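Local structure of BLUF domain-containing protein (Acinetobacter baumannii, 6W6Z) at residues R99-N102 against I103-F106. The protein binds a flavin, seen here as FMN, and as a BLUF-family protein probably acts as a blue-light photoreceptor. Sequence-based numbering, arbitrary orientation.
Sequences RNTN and IETF
N100 and I103 meet at the start of helix 101-109, where the side chain of N100 serves as N-cap. Its OD1 accepts the backbone N-H of I103 at 2.8 Å, and the donor lies nearly along the amide C=O axis (C=O...N 170°). The asparagine can bend back over the first turn because CG sits between its own backbone N and carbonyl carbon (chi1 67°). The same turn brings the amide against the isoleucine, whose CD1 lies 3.6 Å from N100 ND2, the two side chains crossing at about a right angle. This is the tightly packed side: I103 is buried, packed against Y43 of strand 39-45 and F128 of helix 125-134. N102, more exposed, gives its ND2 to E131 of that helix.

The flank formed by R99 and E104 is looser and nearer solvent, although F115 touches both side chains. Here R99, in the link after strand 95-98, forms a salt bridge with E104. Its NE donates to E104 OE2 at 2.8 Å in a fairly straight bond; NH2 adds a weak bond to the same oxygen. OE2 lies at the edge of the guanidinium, in its plane, but is met on its anti side, somewhat out of the carboxylate plane, and the guanidinium and carboxylate planes stand 72° apart, not the coplanar, two-oxygen pairing. NH1 turns to a second carboxylate, D46. Further along, T101 O takes two donors from T105 on opposite faces of its carbonyl plane, the backbone N and OG1, each at 2.9 Å.

The first turn of a helix leaves backbone N-H groups without carbonyl partners from within the helix, and N100 supplies acceptors for two of them, OD1 for I103 N and its backbone O for E104 N. E104, an acidic residue in this turn, would probably interact favourably with the helix dipole while also tying the helix to the preceding link through R99.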
ATOM      1  N   ARG A  99     -10.507  -3.695   3.799  1.00 19.51           N
ATOM      2  CA  ARG A  99     -11.280  -3.454   5.039  1.00 22.17           C
ATOM      3  C   ARG A  99     -11.663  -4.791   5.691  1.00 23.01           C
ATOM      4  O   ARG A  99     -12.163  -5.721   5.002  1.00 21.68           O
ATOM      5  CB  ARG A  99     -12.550  -2.674   4.701  1.00 24.31           C
ATOM      6  CG  ARG A  99     -12.600  -1.254   5.210  1.00 25.59           C
ATOM      7  CD  ARG A  99     -13.842  -0.586   4.667  1.00 23.50           C
ATOM      8  NE  ARG A  99     -15.075  -1.094   5.232  1.00 22.54           N
ATOM      9  CZ  ARG A  99     -16.268  -0.593   4.947  1.00 21.96           C
ATOM     10  NH1 ARG A  99     -16.358   0.388   4.064  1.00 22.98           N
ATOM     11  NH2 ARG A  99     -17.361  -1.103   5.494  1.00 22.73           N
ATOM     12  N   ASN A 100     -11.445  -4.890   6.994  1.00 22.96           N
ATOM     13  CA  ASN A 100     -11.820  -6.061   7.810  1.00 22.99           C
ATOM     14  C   ASN A 100     -12.381  -5.478   9.097  1.00 22.98           C
ATOM     15  O   ASN A 100     -12.237  -4.246   9.292  1.00 21.64           O
ATOM     16  CB  ASN A 100     -10.639  -7.007   8.022  1.00 22.42           C
ATOM     17  CG  ASN A 100      -9.523  -6.427   8.869  1.00 26.11           C
ATOM     18  OD1 ASN A 100      -9.757  -5.587   9.743  1.00 23.23           O
ATOM     19  ND2 ASN A 100      -8.306  -6.912   8.646  1.00 24.79           N
ATOM     20  N   THR A 101     -12.968  -6.313   9.949  1.00 23.95           N
ATOM     21  CA  THR A 101     -13.638  -5.793  11.168  1.00 23.09           C
ATOM     22  C   THR A 101     -12.612  -5.162  12.117  1.00 22.38           C
ATOM     23  O   THR A 101     -12.969  -4.189  12.746  1.00 22.09           O
ATOM     24  CB  THR A 101     -14.565  -6.846  11.797  1.00 23.09           C
ATOM     25  OG1 THR A 101     -13.804  -7.982  12.182  1.00 24.41           O
ATOM     26  CG2 THR A 101     -15.683  -7.264  10.882  1.00 24.56           C
ATOM     27  N   ASN A 102     -11.399  -5.709  12.285  1.00 21.08           N
ATOM     28  CA  ASN A 102     -10.404  -5.097  13.188  1.00 23.31           C
ATOM     29  C   ASN A 102     -10.122  -3.652  12.732  1.00 21.44           C
ATOM     30  O   ASN A 102      -9.986  -2.772  13.576  1.00 20.45           O
ATOM     31  CB  ASN A 102      -9.073  -5.844  13.170  1.00 24.76           C
ATOM     32  CG  ASN A 102      -8.956  -6.946  14.180  1.00 27.80           C
ATOM     33  OD1 ASN A 102      -9.959  -7.397  14.736  1.00 29.33           O
ATOM     34  ND2 ASN A 102      -7.720  -7.386  14.393  1.00 29.48           N
ATOM     35  N   ILE A 103     -10.011  -3.406  11.425  1.00 20.07           N
ATOM     36  CA  ILE A 103      -9.602  -2.071  10.905  1.00 19.61           C
ATOM     37  C   ILE A 103     -10.804  -1.143  11.039  1.00 17.85           C
ATOM     38  O   ILE A 103     -10.617  -0.007  11.410  1.00 18.06           O
ATOM     39  CB  ILE A 103      -9.098  -2.192   9.459  1.00 20.42           C
ATOM     40  CG1 ILE A 103      -7.737  -2.898   9.435  1.00 22.02           C
ATOM     41  CG2 ILE A 103      -9.078  -0.847   8.771  1.00 22.05           C
ATOM     42  CD1 ILE A 103      -7.351  -3.450   8.081  1.00 24.65           C
ATOM     43  N   GLU A 104     -11.991  -1.664  10.796  1.00 17.71           N
ATOM     44  CA  GLU A 104     -13.230  -0.874  10.936  1.00 19.09           C
ATOM     45  C   GLU A 104     -13.327  -0.456  12.412  1.00 18.98           C
ATOM     46  O   GLU A 104     -13.577   0.747  12.680  1.00 18.83           O
ATOM     47  CB  GLU A 104     -14.419  -1.682  10.477  1.00 21.18           C
ATOM     48  CG  GLU A 104     -14.536  -1.739   8.971  1.00 21.42           C
ATOM     49  CD  GLU A 104     -15.394  -2.870   8.443  1.00 24.34           C
ATOM     50  OE1 GLU A 104     -16.101  -3.567   9.274  1.00 22.95           O
ATOM     51  OE2 GLU A 104     -15.416  -2.997   7.214  1.00 20.78           O
ATOM     52  N   THR A 105     -13.080  -1.386  13.336  1.00 21.84           N
ATOM     53  CA  THR A 105     -13.147  -1.111  14.802  1.00 18.30           C
ATOM     54  C   THR A 105     -12.125  -0.032  15.195  1.00 19.79           C
ATOM     55  O   THR A 105     -12.472   0.893  15.926  1.00 19.81           O
ATOM     56  CB  THR A 105     -13.029  -2.395  15.616  1.00 20.52           C
ATOM     57  OG1 THR A 105     -14.157  -3.173  15.233  1.00 21.20           O
ATOM     58  CG2 THR A 105     -13.019  -2.120  17.104  1.00 19.26           C
ATOM     59  N   PHE A 106     -10.920  -0.077  14.632  1.00 20.71           N
ATOM     60  CA  PHE A 106      -9.864   0.917  14.903  1.00 20.31           C
ATOM     61  C   PHE A 106     -10.330   2.329  14.536  1.00 20.46           C
ATOM     62  O   PHE A 106     -10.190   3.310  15.344  1.00 19.29           O
ATOM     63  CB  PHE A 106      -8.611   0.480  14.160  1.00 21.98           C
ATOM     64  CG  PHE A 106      -7.514   1.496  14.210  1.00 25.09           C
ATOM     65  CD1 PHE A 106      -6.905   1.787  15.421  1.00 25.17           C
ATOM     66  CD2 PHE A 106      -7.143   2.190  13.079  1.00 26.85           C
ATOM     67  CE1 PHE A 106      -5.880   2.714  15.474  1.00 28.38           C
ATOM     68  CE2 PHE A 106      -6.129   3.133  13.141  1.00 29.09           C
ATOM     69  CZ  PHE A 106      -5.488   3.365  14.333  1.00 28.64           C
TER